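Side-chain contacts in alpha-1,3-glucanase (Paenibacillus glycanilyticus, PDB 6K0P), which hydrolyses the glucosidic bonds of alpha-1,3-glucan, probably in the groove of a parallel beta-helix, as a glycoside hydrolase of family 87: residues L117-L120 against G121-A125; R350-G353 against D354-A358; Q460-G463 against A464-Y468; A553-G556 against E557-P561. The protein carries 1 engineered substitution. One frame throughout, in Å; residues are numbered along the deposited sequence. Where two conformers were deposited one is given.

Contact 1: residues L117-L120 against G121-A125; sequences LGRL and GYDNA
Arg119 folds its guanidinium back over Tyr122 and holds Asp123 side-on with two nitrogens. NE donates to OD2 of Asp123 (Arg119 NE to Asp123 OD2, 3.0 Å), and NH2 reaches the other oxygen (Arg119 NH2 to Asp123 OD1, 2.8 Å). Each carboxylate oxygen is met on its syn side and lies close to the guanidinium plane, giving a salt bridge of two nearly straight bonds that fixes how the guanidinium is rotated. The same flat group is stacked on the Tyr122 ring, with planes 20° apart and centres 4.7 Å from each other. The overlap is offset: CB of Tyr122 sits beneath NH2 of Arg119 at 3.4 Å, and NH1 lies over the rim of the ring. Bends at chi2 (-58°) and chi3 (-62°) of Arg119 curl the chain round to reach both partners.

Under the side chains the backbone makes a tight reversal. Tyr122 N donates to Arg119 O at 2.9 Å, and the angles of Leu120 and Gly121 between them fit a type II beta turn, with glycine in the positive-phi place. A water adds a second brace, giving a proton to Arg119 O (2.7 Å) and accepting one from Asp123 N (3.0 Å).

Further out, Tyr122 OH is hydrogen-bonded to Asp282, a residue of a glycan pocket, while Arg385 takes the carbonyls of Gly118 and Leu120. A short 3-10 segment running into a type II turn thus carries a loop of the D1 family region against the glycan-binding site, with the Tyr122 side chain about 5 Å from a bound glucose.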
loop_
_atom_site.group_PDB
_atom_site.type_symbol
_atom_site.label_atom_id
_atom_site.label_comp_id
_atom_site.label_asym_id
_atom_site.label_seq_id
_atom_site.Cartn_x
_atom_site.Cartn_y
_atom_site.Cartn_z
ATOM N N LEU A 117 -3.454 4.756 18.782
ATOM C CA LEU A 117 -3.213 4.536 17.358
ATOM C C LEU A 117 -3.685 3.169 16.899
ATOM O O LEU A 117 -3.852 2.963 15.692
ATOM C CB LEU A 117 -1.743 4.753 17.004
ATOM C CG LEU A 117 -1.220 6.156 17.322
ATOM C CD1 LEU A 117 0.224 6.271 16.887
ATOM C CD2 LEU A 117 -2.085 7.259 16.689
ATOM N N GLY A 118 -3.924 2.239 17.830
ATOM C CA GLY A 118 -4.583 0.988 17.495
ATOM C C GLY A 118 -5.947 1.178 16.862
ATOM O O GLY A 118 -6.452 0.260 16.204
ATOM N N ARG A 119 -6.547 2.356 17.035
ATOM C CA ARG A 119 -7.829 2.677 16.426
ATOM C C ARG A 119 -7.703 3.343 15.064
ATOM O O ARG A 119 -8.731 3.633 14.446
ATOM C CB ARG A 119 -8.640 3.596 17.347
ATOM C CG ARG A 119 -8.993 2.980 18.695
ATOM C CD ARG A 119 -9.776 1.693 18.518
ATOM N NE ARG A 119 -11.049 1.911 17.828
ATOM C CZ ARG A 119 -11.826 0.932 17.367
ATOM N NH1 ARG A 119 -11.461 -0.339 17.509
ATOM N NH2 ARG A 119 -12.971 1.223 16.771
ATOM N N LEU A 120 -6.485 3.607 14.583
ATOM C CA LEU A 120 -6.331 4.299 13.305
ATOM C C LEU A 120 -7.079 3.560 12.208
ATOM O O LEU A 120 -6.840 2.371 11.975
ATOM C CB LEU A 120 -4.854 4.375 12.930
ATOM C CG LEU A 120 -3.975 5.494 13.465
ATOM C CD1 LEU A 120 -2.574 5.289 12.912
ATOM C CD2 LEU A 120 -4.531 6.852 13.068
ATOM N N GLY A 121 -7.967 4.282 11.521
ATOM C CA GLY A 121 -8.743 3.759 10.421
ATOM C C GLY A 121 -10.132 3.289 10.797
ATOM O O GLY A 121 -10.988 3.170 9.911
ATOM N N TYR A 122 -10.389 3.036 12.084
ATOM C CA TYR A 122 -11.651 2.437 12.512
ATOM C C TYR A 122 -12.751 3.450 12.789
ATOM O O TYR A 122 -13.936 3.097 12.688
ATOM C CB TYR A 122 -11.451 1.624 13.794
ATOM C CG TYR A 122 -10.799 0.272 13.605
ATOM C CD1 TYR A 122 -11.542 -0.840 13.231
ATOM C CD2 TYR A 122 -9.436 0.108 13.822
ATOM C CE1 TYR A 122 -10.943 -2.086 13.070
ATOM C CE2 TYR A 122 -8.828 -1.120 13.662
ATOM C CZ TYR A 122 -9.580 -2.218 13.290
ATOM O OH TYR A 122 -8.957 -3.429 13.153
ATOM N N ASP A 123 -12.409 4.680 13.162
ATOM C CA ASP A 123 -13.380 5.613 13.738
ATOM C C ASP A 123 -13.473 6.870 12.877
ATOM O O ASP A 123 -12.544 7.685 12.849
ATOM C CB ASP A 123 -13.006 5.923 15.190
ATOM C CG ASP A 123 -12.897 4.658 16.037
ATOM O OD1 ASP A 123 -13.707 3.727 15.819
ATOM O OD2 ASP A 123 -11.999 4.576 16.906
ATOM N N ASN A 124 -14.607 7.041 12.198
ATOM C CA ASN A 124 -14.772 8.137 11.252
ATOM C C ASN A 124 -15.332 9.412 11.876
ATOM O O ASN A 124 -15.365 10.446 11.200
ATOM C CB ASN A 124 -15.641 7.705 10.059
ATOM C CG ASN A 124 -17.085 7.425 10.443
ATOM O OD1 ASN A 124 -17.785 8.294 10.967
ATOM N ND2 ASN A 124 -17.549 6.215 10.154
ATOM N N ALA A 125 -15.759 9.377 13.139
ATOM C CA ALA A 125 -16.422 10.587 13.620
ATOM C C ALA A 125 -15.504 11.427 14.500
ATOM O O ALA A 125 -14.790 10.883 15.345
ATOM C CB ALA A 125 -17.654 10.203 14.437
HETATM O O HOH W 1 -9.696 5.894 13.353
#

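Contact 2: residues R350-G353 against D354-A358; sequences RGTG and DDSFA
Thr352 lays its CB and CG2 against Ser356, whose OG is 3.6 Å from Thr352 CG2, and turns its hydroxyl toward the chain ahead. That hydroxyl donates to the main chain two residues on (Thr352 OG1 to Asp354 O, 2.8 Å), approaching almost straight down the carbonyl, at a C=O...donor angle of 169°. The Ser356 hydroxyl lies 2.7 Å away (Ser356 OG to Thr352 OG1), and its proton may go to Thr352 OG1 or to another acceptor nearby. With chi1 at 66°, OG1 is tucked between the backbone N and carbonyl carbon of its own residue and faces both partners. A water joins in, 2.9 Å from Ser356 OG and accepting from Thr352 N at 3.1 Å.

The turn links strands 343-350 and 357-360 in the parallel beta-helix expected of a pectate-lyase-like domain, close to the centre of the molecule. It displays two consecutive aspartates. Asp354 accepts from the next residue: Asp355 N donates to the anti lone pair of Asp354 OD1 at 2.8 Å, while OD2 forms a salt bridge with Arg280 of a glycan pocket. The Asp354 side chain is about 6 Å from a bound glucose. Asp355 points away from the turn, and its two oxygens are taken by Tyr392 OH and the backbone N of Ala387.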
loop_
_atom_site.group_PDB
_atom_site.type_symbol
_atom_site.label_atom_id
_atom_site.label_comp_id
_atom_site.label_asym_id
_atom_site.label_seq_id
_atom_site.Cartn_x
_atom_site.Cartn_y
_atom_site.Cartn_z
ATOM N N ARG A 350 -1.141 2.722 -2.885
ATOM C CA ARG A 350 -0.912 3.972 -2.167
ATOM C C ARG A 350 -2.069 4.180 -1.203
ATOM O O ARG A 350 -3.235 4.069 -1.595
ATOM C CB ARG A 350 -0.817 5.172 -3.121
ATOM C CG ARG A 350 -0.548 6.485 -2.378
ATOM C CD ARG A 350 -0.381 7.648 -3.339
ATOM N NE ARG A 350 -1.634 8.096 -3.958
ATOM C CZ ARG A 350 -1.818 8.252 -5.271
ATOM N NH1 ARG A 350 -0.841 7.973 -6.139
ATOM N NH2 ARG A 350 -2.975 8.711 -5.724
ATOM N N GLY A 351 -1.760 4.492 0.051
ATOM C CA GLY A 351 -2.814 4.761 1.010
ATOM C C GLY A 351 -3.550 3.557 1.566
ATOM O O GLY A 351 -4.725 3.678 1.934
ATOM N N THR A 352 -2.907 2.393 1.652
ATOM C CA THR A 352 -3.584 1.301 2.346
ATOM C C THR A 352 -3.705 1.612 3.839
ATOM O O THR A 352 -3.035 2.506 4.372
ATOM C CB THR A 352 -2.892 -0.046 2.115
ATOM O OG1 THR A 352 -1.591 -0.040 2.716
ATOM C CG2 THR A 352 -2.770 -0.356 0.621
ATOM N N GLY A 353 -4.594 0.876 4.513
ATOM C CA GLY A 353 -4.894 1.139 5.911
ATOM C C GLY A 353 -4.296 0.117 6.863
ATOM O O GLY A 353 -4.526 0.156 8.079
ATOM N N ASP A 354 -3.552 -0.825 6.297
ATOM C CA ASP A 354 -2.749 -1.813 7.020
ATOM C C ASP A 354 -1.707 -2.295 6.012
ATOM O O ASP A 354 -1.537 -1.672 4.956
ATOM C CB ASP A 354 -3.646 -2.917 7.594
ATOM C CG ASP A 354 -3.085 -3.538 8.866
ATOM O OD1 ASP A 354 -1.991 -4.149 8.821
ATOM O OD2 ASP A 354 -3.746 -3.433 9.919
ATOM N N ASP A 355 -1.002 -3.390 6.325
ATOM C CA ASP A 355 0.072 -3.890 5.463
ATOM C C ASP A 355 -0.361 -3.850 4.002
ATOM O O ASP A 355 -1.384 -4.431 3.635
ATOM C CB ASP A 355 0.400 -5.344 5.827
ATOM C CG ASP A 355 1.041 -5.507 7.195
ATOM O OD1 ASP A 355 1.781 -4.616 7.666
ATOM O OD2 ASP A 355 0.816 -6.587 7.791
ATOM N N SER A 356 0.409 -3.172 3.149
ATOM C CA SER A 356 -0.056 -3.016 1.768
ATOM C C SER A 356 -0.057 -4.352 1.038
ATOM O O SER A 356 -1.062 -4.738 0.427
ATOM C CB SER A 356 0.797 -2.007 1.008
ATOM O OG SER A 356 0.716 -0.715 1.599
ATOM N N PHE A 357 1.063 -5.072 1.093
ATOM C CA PHE A 357 1.190 -6.408 0.518
ATOM C C PHE A 357 1.715 -7.301 1.624
ATOM O O PHE A 357 2.767 -7.010 2.202
ATOM C CB PHE A 357 2.171 -6.402 -0.658
ATOM C CG PHE A 357 1.725 -5.553 -1.814
ATOM C CD1 PHE A 357 0.785 -6.024 -2.720
ATOM C CD2 PHE A 357 2.245 -4.285 -1.989
ATOM C CE1 PHE A 357 0.373 -5.237 -3.794
ATOM C CE2 PHE A 357 1.832 -3.494 -3.054
ATOM C CZ PHE A 357 0.896 -3.971 -3.953
ATOM N N ALA A 358 0.992 -8.377 1.920
ATOM C CA ALA A 358 1.321 -9.208 3.070
ATOM C C ALA A 358 1.183 -10.683 2.722
ATOM O O ALA A 358 0.417 -11.071 1.830
ATOM C CB ALA A 358 0.434 -8.883 4.276
HETATM O O HOH W 2 -0.088 1.897 0.566
#

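Contact 3: residues Q460-G463 against A464-Y468; sequences QNFG and AIWIY. With GLC (alpha-D-glucopyranose), chain C.
Phe462 and Trp466 form a T-shaped aromatic pair: the CD1-CE1 edge of the phenylalanine stands on the face of the indole. The centroids of the phenyl and the six-membered ring are 4.8 Å apart, with planes at 74°, and Phe462 CE1 is 3.7 Å from Trp466 CZ2. Trp466 swings its ring toward Phe462 with CG anti to the backbone N (chi1 -176°). CB of Tyr468 lies over the opposite face, toward the rim, so the indole has a neighbour on each side.

The polar work goes to Gln460, whose amide grips a glucose at two points. NE2 donates to the ring oxygen (Gln460 NE2 to GLC O5, 3.1 Å) and to Thr448 O, which helps orient the amide; OE1 accepts in a short bond from the exocyclic hydroxyl (GLC O6 to Gln460 OE1, 2.5 Å). Glu529 also binds the sugar, and Gln495 joins it to the indole (OE1 to Trp466 NE1, NE2 to the glucose). Glucose C6 meets the indole rim near its plane, 4.1 Å from Trp466 CZ2.

Strand 460-462 runs antiparallel to 437-446; beyond the turn, strand 465-469 lies parallel to 409-416 and 490-496, whose Pro411 and Met493 pack against both aromatic rings.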
loop_
_atom_site.group_PDB
_atom_site.type_symbol
_atom_site.label_atom_id
_atom_site.label_comp_id
_atom_site.label_asym_id
_atom_site.label_seq_id
_atom_site.Cartn_x
_atom_site.Cartn_y
_atom_site.Cartn_z
ATOM N N GLN A 460 7.073 2.333 20.938
ATOM C CA GLN A 460 8.144 1.591 20.294
ATOM C C GLN A 460 8.436 2.233 18.944
ATOM O O GLN A 460 7.577 2.892 18.352
ATOM C CB GLN A 460 7.770 0.117 20.152
ATOM C CG GLN A 460 7.839 -0.635 21.482
ATOM C CD GLN A 460 7.338 -2.052 21.367
ATOM O OE1 GLN A 460 7.700 -2.765 20.430
ATOM N NE2 GLN A 460 6.482 -2.470 22.298
ATOM N N ASN A 461 9.677 2.076 18.482
ATOM C CA ASN A 461 10.192 2.843 17.356
ATOM C C ASN A 461 10.716 1.874 16.313
ATOM O O ASN A 461 11.550 1.020 16.627
ATOM C CB ASN A 461 11.310 3.777 17.830
ATOM C CG ASN A 461 10.903 4.589 19.055
ATOM O OD1 ASN A 461 11.592 4.583 20.071
ATOM N ND2 ASN A 461 9.773 5.281 18.965
ATOM N N PHE A 462 10.226 2.001 15.081
ATOM C CA PHE A 462 10.412 0.963 14.075
ATOM C C PHE A 462 11.355 1.388 12.963
ATOM O O PHE A 462 11.252 2.501 12.439
ATOM C CB PHE A 462 9.049 0.479 13.572
ATOM C CG PHE A 462 8.337 -0.277 14.622
ATOM C CD1 PHE A 462 8.593 -1.627 14.793
ATOM C CD2 PHE A 462 7.537 0.381 15.549
ATOM C CE1 PHE A 462 8.009 -2.330 15.831
ATOM C CE2 PHE A 462 6.946 -0.312 16.585
ATOM C CZ PHE A 462 7.187 -1.667 16.736
ATOM N N GLY A 463 12.291 0.493 12.628
ATOM C CA GLY A 463 13.216 0.712 11.541
ATOM C C GLY A 463 12.578 0.445 10.191
ATOM O O GLY A 463 11.439 -0.010 10.084
ATOM N N ALA A 464 13.354 0.733 9.141
ATOM C CA ALA A 464 12.882 0.497 7.777
ATOM C C ALA A 464 12.593 -0.976 7.537
ATOM O O ALA A 464 11.625 -1.324 6.843
ATOM C CB ALA A 464 13.909 1.003 6.765
ATOM N N ILE A 465 13.434 -1.860 8.077
ATOM C CA ILE A 465 13.191 -3.297 8.067
ATOM C C ILE A 465 13.266 -3.781 9.502
ATOM O O ILE A 465 14.255 -3.517 10.204
ATOM C CB ILE A 465 14.195 -4.067 7.187
ATOM C CG1 ILE A 465 14.188 -3.514 5.760
ATOM C CG2 ILE A 465 13.863 -5.577 7.192
ATOM C CD1 ILE A 465 15.123 -4.253 4.795
ATOM N N TRP A 466 12.219 -4.468 9.940
ATOM C CA TRP A 466 12.131 -5.039 11.276
ATOM C C TRP A 466 12.206 -6.550 11.143
ATOM O O TRP A 466 11.354 -7.163 10.488
ATOM C CB TRP A 466 10.810 -4.620 11.919
ATOM C CG TRP A 466 10.573 -5.049 13.343
ATOM C CD1 TRP A 466 11.502 -5.227 14.335
ATOM C CD2 TRP A 466 9.301 -5.316 13.935
ATOM N NE1 TRP A 466 10.878 -5.597 15.501
ATOM C CE2 TRP A 466 9.524 -5.656 15.283
ATOM C CE3 TRP A 466 7.988 -5.303 13.448
ATOM C CZ2 TRP A 466 8.479 -5.981 16.154
ATOM C CZ3 TRP A 466 6.951 -5.623 14.307
ATOM C CH2 TRP A 466 7.202 -5.962 15.643
ATOM N N ILE A 467 13.234 -7.139 11.745
ATOM C CA ILE A 467 13.410 -8.584 11.797
ATOM C C ILE A 467 13.056 -8.995 13.218
ATOM O O ILE A 467 13.836 -8.752 14.151
ATOM C CB ILE A 467 14.838 -9.003 11.433
ATOM C CG1 ILE A 467 15.267 -8.426 10.070
ATOM C CG2 ILE A 467 14.932 -10.532 11.422
ATOM C CD1 ILE A 467 15.970 -7.053 10.144
ATOM N N TYR A 468 11.876 -9.591 13.397
ATOM C CA TYR A 468 11.304 -9.841 14.717
ATOM C C TYR A 468 11.137 -11.340 14.912
ATOM O O TYR A 468 10.282 -11.965 14.271
ATOM C CB TYR A 468 9.945 -9.151 14.848
ATOM C CG TYR A 468 9.260 -9.286 16.194
ATOM C CD1 TYR A 468 9.948 -9.067 17.379
ATOM C CD2 TYR A 468 7.904 -9.587 16.272
ATOM C CE1 TYR A 468 9.310 -9.162 18.616
ATOM C CE2 TYR A 468 7.255 -9.680 17.494
ATOM C CZ TYR A 468 7.969 -9.471 18.667
ATOM O OH TYR A 468 7.339 -9.563 19.891
HETATM C C1 GLC C . 3.983 -5.118 22.279
HETATM C C2 GLC C . 2.722 -5.649 21.669
HETATM C C3 GLC C . 2.943 -6.831 20.762
HETATM C C4 GLC C . 4.027 -6.474 19.783
HETATM C C5 GLC C . 5.272 -6.161 20.584
HETATM C C6 GLC C . 6.392 -5.764 19.665
HETATM O O1 GLC C . 4.341 -5.960 23.199
HETATM O O2 GLC C . 1.776 -5.965 22.674
HETATM O O3 GLC C . 1.796 -6.871 19.951
HETATM O O4 GLC C . 4.291 -7.544 18.878
HETATM O O5 GLC C . 5.043 -5.055 21.398
HETATM O O6 GLC C . 7.536 -5.304 20.326
#

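Contact 4: residues A553-G556 against E557-P561; sequences AIYG and EAQSP. With SO4 (sulfate ion), chain E.
Tyr555 and Gln559 meet through a side-chain hydrogen bond, Gln559 NE2 to Tyr555 OH at 3.2 Å, with the hydroxyl near the amide plane and the amide turned 82° to the ring. A water reinforces the pair, donating to Gln559 OE1 at 2.8 Å and weakly to the hydroxyl. The stronger partner of Tyr555 OH is Asp453.

Hydrogen bonds to Gly556 O tie the turn back to the strand end. Ser560 OG donates to Gly556 O at 2.6 Å, tilted 35° from the carbonyl plane; a weak bond from Gln559 N falls on the same oxygen. Residues 557-560 make a type I beta turn, itself closed weakly by Ser560 N to Glu557 O, leaving strand 554-555, which lies parallel to 520-524 near the C-terminal end of the beta-helix. Gly556 has a positive phi (105°), which glycine takes readily.

Anion binding uses the same bend. Gly556 N donates to O4 of a sulfate, probably from the crystallisation liquor, and Ala558 N to its O3, both at 2.9 Å. Gln559 NE2 reaches sulfate O1, also at 2.9 Å, serving both tyrosine and anion. Ile554 CD1 only skirts the Glu557 carboxylate, which forms a salt bridge with Arg567.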
loop_
_atom_site.group_PDB
_atom_site.type_symbol
_atom_site.label_atom_id
_atom_site.label_comp_id
_atom_site.label_asym_id
_atom_site.label_seq_id
_atom_site.Cartn_x
_atom_site.Cartn_y
_atom_site.Cartn_z
ATOM N N ALA A 553 26.541 4.189 13.934
ATOM C CA ALA A 553 26.205 3.223 12.892
ATOM C C ALA A 553 25.385 2.061 13.437
ATOM O O ALA A 553 24.417 1.632 12.800
ATOM C CB ALA A 553 27.466 2.711 12.203
ATOM N N ILE A 554 25.759 1.521 14.593
ATOM C CA ILE A 554 25.065 0.375 15.173
ATOM C C ILE A 554 24.880 0.594 16.667
ATOM O O ILE A 554 25.805 1.024 17.368
ATOM C CB ILE A 554 25.765 -0.972 14.867
ATOM C CG1 ILE A 554 25.021 -2.138 15.535
ATOM C CG2 ILE A 554 27.239 -0.947 15.315
ATOM C CD1 ILE A 554 25.435 -3.525 15.031
ATOM N N TYR A 555 23.676 0.293 17.151
ATOM C CA TYR A 555 23.345 0.323 18.565
ATOM C C TYR A 555 22.993 -1.082 19.038
ATOM O O TYR A 555 22.292 -1.828 18.339
ATOM C CB TYR A 555 22.145 1.247 18.843
ATOM C CG TYR A 555 21.765 1.231 20.307
ATOM C CD1 TYR A 555 22.424 2.047 21.217
ATOM C CD2 TYR A 555 20.778 0.377 20.783
ATOM C CE1 TYR A 555 22.099 2.023 22.559
ATOM C CE2 TYR A 555 20.450 0.335 22.133
ATOM C CZ TYR A 555 21.113 1.164 23.012
ATOM O OH TYR A 555 20.804 1.131 24.354
ATOM N N GLY A 556 23.480 -1.441 20.229
ATOM C CA GLY A 556 23.028 -2.616 20.943
ATOM C C GLY A 556 23.980 -3.795 20.931
ATOM O O GLY A 556 23.706 -4.793 21.615
ATOM N N GLU A 557 25.083 -3.717 20.181
ATOM C CA GLU A 557 25.925 -4.895 19.982
ATOM C C GLU A 557 26.539 -5.380 21.295
ATOM O O GLU A 557 26.529 -6.584 21.592
ATOM C CB GLU A 557 27.007 -4.607 18.945
ATOM C CG GLU A 557 27.793 -5.858 18.576
ATOM C CD GLU A 557 28.740 -5.655 17.410
ATOM O OE1 GLU A 557 28.971 -4.495 16.999
ATOM O OE2 GLU A 557 29.246 -6.674 16.897
ATOM N N ALA A 558 27.081 -4.458 22.095
ATOM C CA ALA A 558 27.711 -4.849 23.352
ATOM C C ALA A 558 26.694 -5.348 24.368
ATOM O O ALA A 558 27.046 -6.129 25.259
ATOM C CB ALA A 558 28.499 -3.672 23.931
ATOM N N GLN A 559 25.442 -4.908 24.264
ATOM C CA GLN A 559 24.395 -5.264 25.213
ATOM C C GLN A 559 23.582 -6.468 24.776
ATOM O O GLN A 559 22.568 -6.782 25.410
ATOM C CB GLN A 559 23.452 -4.080 25.434
ATOM C CG GLN A 559 24.117 -2.847 25.990
ATOM C CD GLN A 559 23.165 -1.676 26.011
ATOM O OE1 GLN A 559 22.374 -1.524 26.946
ATOM N NE2 GLN A 559 23.200 -0.866 24.953
ATOM N N SER A 560 23.997 -7.138 23.704
ATOM C CA SER A 560 23.277 -8.287 23.159
ATOM C C SER A 560 24.203 -9.497 23.171
ATOM O O SER A 560 24.707 -9.923 22.118
ATOM C CB SER A 560 22.714 -7.986 21.773
ATOM O OG SER A 560 21.993 -6.758 21.794
ATOM N N PRO A 561 24.447 -10.077 24.355
ATOM C CA PRO A 561 25.431 -11.163 24.469
ATOM C C PRO A 561 24.989 -12.474 23.850
ATOM O O PRO A 561 25.825 -13.378 23.732
ATOM C CB PRO A 561 25.616 -11.307 25.986
ATOM C CG PRO A 561 24.313 -10.883 26.559
ATOM C CD PRO A 561 23.821 -9.763 25.654
HETATM S S SO4 E . 26.108 -0.958 22.599
HETATM O O1 SO4 E . 25.231 -1.965 23.158
HETATM O O2 SO4 E . 26.788 -0.280 23.726
HETATM O O3 SO4 E . 27.104 -1.551 21.723
HETATM O O4 SO4 E . 25.373 0.035 21.805
HETATM O O HOH W 3 26.623 -1.277 18.980
HETATM O O HOH W 4 21.538 1.014 27.599
#

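Contacts 2 and 3 are buried in the beta-helix, while contacts 1 and 4 are partly exposed; contact 4 lies furthest out, its centre about 32 Å from the centre of the chain, against about 3 Å for the centre of contact 2. Contact 1 belongs to the D1 family region, yet it comes within about 5 Å (nearest atoms) of contact 2, and Arg280 touches both. Contacts 2, 3 and 4 all turn into or out of beta-helix strands. Chemistry follows place: hydroxyls and a water in contact 2, aromatic rings and a sugar-binding amide in contact 3, a charged pair with stacking in contact 1, backbone N-H groups and a side-chain amide around an anion in contact 4.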